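Local structure of germination protein YpeB (Bacillus megaterium QM B1551, 5BOI) at residues E125-D133 / M184-T192. The protein takes part in the germination of Bacillus spores, where its C-terminal region, built of PepSY domains, probably has an inhibitory role. Sequence-based numbering, arbitrary orientation.
Sequences ESGVRIYPD and MEERLAIIT. With SO4 (sulfate ion), chain B; SO4 (sulfate ion), chain C.
Arg129 and Ile130 pair in parallel with Ala189 and Ile190, and three backbone hydrogen bonds define the ladder. Arg129 uses both its polar backbone atoms. Its N donates to Leu188 O at 3.1 Å, in a nearly straight bond. Its O accepts from Ile190 N at 2.8 Å. Tyr131 N then reaches Ile190 O at 3.0 Å, after which the type I turn from Ile130 to Asp133 bends the chain away. Pro132 CD also rests on that carbonyl, 3.3 Å from Ile190 O.

On the face bearing Ile130 and Ile190, the two side chains run side by side and their CD1 atoms meet at 3.5 Å, tighter than usual for methyl groups. Val128 CG1 packs near Ile190 CG1, while Val128 CG2 approaches Leu188 CB. The other face carries Arg129 and Ala189; there Ala189 CB sits near the edge of the Tyr131 ring, 3.8 Å from CE1, and Ile191 CG2 flanks CD1 of that ring obliquely. Phe216 meets the ring edge-to-face.

The extended Arg129 chain carries its guanidinium to Glu185, with a weak hydrogen bond from NH2 to OE2 (3.5 Å) inside a salt bridge. Arg187 CG lies over one face of this guanidinium. Bent at chi2 (-67°), Arg187 places one face of its own guanidinium against Glu185 OE2, an ion pair in which no N-H points at the oxygen. Its NH2 donates a hydrogen bond to a sulfate O2 at 3.0 Å.

One carboxylate therefore serves two arginines, and it probably offsets their charge together with the sulfate, likely a crystallisation ion. The short parallel ladder joins the region of strands 115-123 and 134-140 to the C-terminal PepSY sheet; across this contact the join rests mainly on backbone bonds and apolar packing, with weak ionic links added.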
# COMPACT_ATOMS: atom_id res chain seq x y z
N GLU A 125 -3.88 15.39 6.57
CA GLU A 125 -3.46 16.77 6.28
C GLU A 125 -2.29 17.18 7.18
O GLU A 125 -1.31 17.74 6.72
CB GLU A 125 -4.66 17.70 6.47
CG GLU A 125 -4.38 19.18 6.32
CD GLU A 125 -5.64 20.01 6.52
OE1 GLU A 125 -5.73 20.70 7.56
OE2 GLU A 125 -6.53 19.95 5.65
N SER A 126 -2.37 16.81 8.46
CA SER A 126 -1.34 17.18 9.44
C SER A 126 -0.24 16.12 9.60
O SER A 126 0.67 16.29 10.40
CB SER A 126 -1.98 17.49 10.80
OG SER A 126 -2.48 16.31 11.43
N GLY A 127 -0.29 15.04 8.82
CA GLY A 127 0.83 14.13 8.78
C GLY A 127 0.63 12.87 9.61
O GLY A 127 1.55 12.04 9.71
N VAL A 128 -0.57 12.68 10.16
CA VAL A 128 -0.84 11.44 10.90
C VAL A 128 -0.90 10.24 9.93
O VAL A 128 -1.59 10.30 8.90
CB VAL A 128 -2.16 11.53 11.70
CG1 VAL A 128 -2.38 10.23 12.50
CG2 VAL A 128 -2.16 12.75 12.65
N ARG A 129 -0.18 9.17 10.24
CA ARG A 129 -0.14 7.99 9.36
C ARG A 129 -1.27 7.02 9.69
O ARG A 129 -1.36 6.54 10.82
CB ARG A 129 1.21 7.28 9.48
CG ARG A 129 2.29 8.09 8.77
CD ARG A 129 3.71 7.70 9.07
NE ARG A 129 4.60 8.76 8.58
CZ ARG A 129 5.92 8.67 8.49
NH1 ARG A 129 6.54 7.55 8.85
NH2 ARG A 129 6.61 9.70 8.03
N ILE A 130 -2.12 6.75 8.71
CA ILE A 130 -3.29 5.91 8.94
C ILE A 130 -2.98 4.52 8.39
O ILE A 130 -3.22 4.22 7.21
CB ILE A 130 -4.56 6.46 8.25
CG1 ILE A 130 -4.76 7.95 8.53
CG2 ILE A 130 -5.77 5.64 8.62
CD1 ILE A 130 -4.97 8.29 9.98
N TYR A 131 -2.41 3.67 9.24
CA TYR A 131 -1.96 2.36 8.77
C TYR A 131 -3.05 1.44 8.19
O TYR A 131 -2.75 0.69 7.26
CB TYR A 131 -1.18 1.66 9.90
CG TYR A 131 0.24 2.17 9.96
CD1 TYR A 131 0.56 3.34 10.63
CD2 TYR A 131 1.27 1.47 9.35
CE1 TYR A 131 1.85 3.81 10.67
CE2 TYR A 131 2.56 1.92 9.39
CZ TYR A 131 2.85 3.08 10.03
OH TYR A 131 4.16 3.50 10.03
N PRO A 132 -4.31 1.50 8.69
CA PRO A 132 -5.36 0.69 8.05
C PRO A 132 -5.63 1.04 6.57
O PRO A 132 -6.08 0.18 5.81
CB PRO A 132 -6.60 1.01 8.89
CG PRO A 132 -6.05 1.38 10.24
CD PRO A 132 -4.79 2.12 9.94
N ASP A 133 -5.37 2.28 6.19
CA ASP A 133 -5.67 2.78 4.85
C ASP A 133 -4.45 2.61 3.94
O ASP A 133 -3.69 3.56 3.69
CB ASP A 133 -6.11 4.25 4.92
CG ASP A 133 -7.42 4.43 5.69
OD1 ASP A 133 -7.85 3.47 6.37
OD2 ASP A 133 -8.01 5.52 5.63
N MET A 184 15.24 7.44 15.73
CA MET A 184 15.65 8.23 14.57
C MET A 184 14.50 9.10 14.07
O MET A 184 14.71 10.14 13.44
CB MET A 184 16.16 7.31 13.47
CG MET A 184 17.40 6.53 13.88
SD MET A 184 17.65 5.01 12.94
CE MET A 184 16.74 5.35 11.43
N GLU A 185 13.27 8.70 14.37
CA GLU A 185 12.10 9.40 13.86
C GLU A 185 10.87 9.16 14.74
O GLU A 185 10.70 8.07 15.29
CB GLU A 185 11.82 8.96 12.43
CG GLU A 185 10.64 9.67 11.80
CD GLU A 185 10.74 9.74 10.29
OE1 GLU A 185 11.87 9.73 9.77
OE2 GLU A 185 9.68 9.81 9.63
N GLU A 186 10.02 10.18 14.86
CA GLU A 186 8.74 10.03 15.58
C GLU A 186 7.61 10.75 14.85
O GLU A 186 7.78 11.90 14.45
CB GLU A 186 8.87 10.58 17.01
CG GLU A 186 7.56 10.60 17.82
CD GLU A 186 6.66 11.79 17.48
OE1 GLU A 186 7.20 12.90 17.31
OE2 GLU A 186 5.43 11.62 17.37
N ARG A 187 6.46 10.10 14.74
CA ARG A 187 5.25 10.68 14.14
C ARG A 187 4.01 10.20 14.88
O ARG A 187 4.08 9.23 15.63
CB ARG A 187 5.13 10.28 12.67
CG ARG A 187 6.25 10.79 11.76
CD ARG A 187 6.23 12.32 11.60
NE ARG A 187 7.15 12.73 10.54
CZ ARG A 187 8.47 12.85 10.68
NH1 ARG A 187 9.04 12.61 11.85
NH2 ARG A 187 9.21 13.23 9.64
N LEU A 188 2.86 10.85 14.68
CA LEU A 188 1.59 10.29 15.16
C LEU A 188 1.01 9.30 14.15
O LEU A 188 1.22 9.44 12.94
CB LEU A 188 0.56 11.38 15.43
CG LEU A 188 0.67 12.14 16.74
CD1 LEU A 188 -0.22 13.36 16.67
CD2 LEU A 188 0.21 11.25 17.92
N ALA A 189 0.30 8.29 14.63
CA ALA A 189 -0.20 7.25 13.73
C ALA A 189 -1.46 6.62 14.31
O ALA A 189 -1.65 6.60 15.53
CB ALA A 189 0.87 6.20 13.48
N ILE A 190 -2.33 6.14 13.42
CA ILE A 190 -3.49 5.35 13.80
C ILE A 190 -3.25 3.91 13.36
O ILE A 190 -2.92 3.66 12.21
CB ILE A 190 -4.78 5.86 13.15
CG1 ILE A 190 -5.18 7.21 13.76
CG2 ILE A 190 -5.90 4.83 13.30
CD1 ILE A 190 -6.39 7.82 13.11
N ILE A 191 -3.38 2.97 14.30
CA ILE A 191 -3.32 1.56 13.96
C ILE A 191 -4.49 0.90 14.66
O ILE A 191 -5.18 1.53 15.48
CB ILE A 191 -2.00 0.88 14.40
CG1 ILE A 191 -1.88 0.89 15.94
CG2 ILE A 191 -0.78 1.50 13.72
CD1 ILE A 191 -0.74 0.05 16.49
N THR A 192 -4.69 -0.39 14.37
CA THR A 192 -5.56 -1.17 15.25
C THR A 192 -4.74 -1.68 16.43
O THR A 192 -3.53 -1.86 16.33
CB THR A 192 -6.19 -2.35 14.53
OG1 THR A 192 -5.15 -3.18 14.00
CG2 THR A 192 -7.08 -1.84 13.38
S SO4 B . -5.93 16.06 10.60
O1 SO4 B . -7.02 15.28 10.02
O2 SO4 B . -4.79 15.19 10.87
O3 SO4 B . -5.55 17.10 9.65
O4 SO4 B . -6.37 16.68 11.84
S SO4 C . 6.51 14.56 6.81
O1 SO4 C . 5.26 14.02 6.27
O2 SO4 C . 7.38 13.46 7.23
O3 SO4 C . 6.24 15.43 7.95
O4 SO4 C . 7.19 15.31 5.75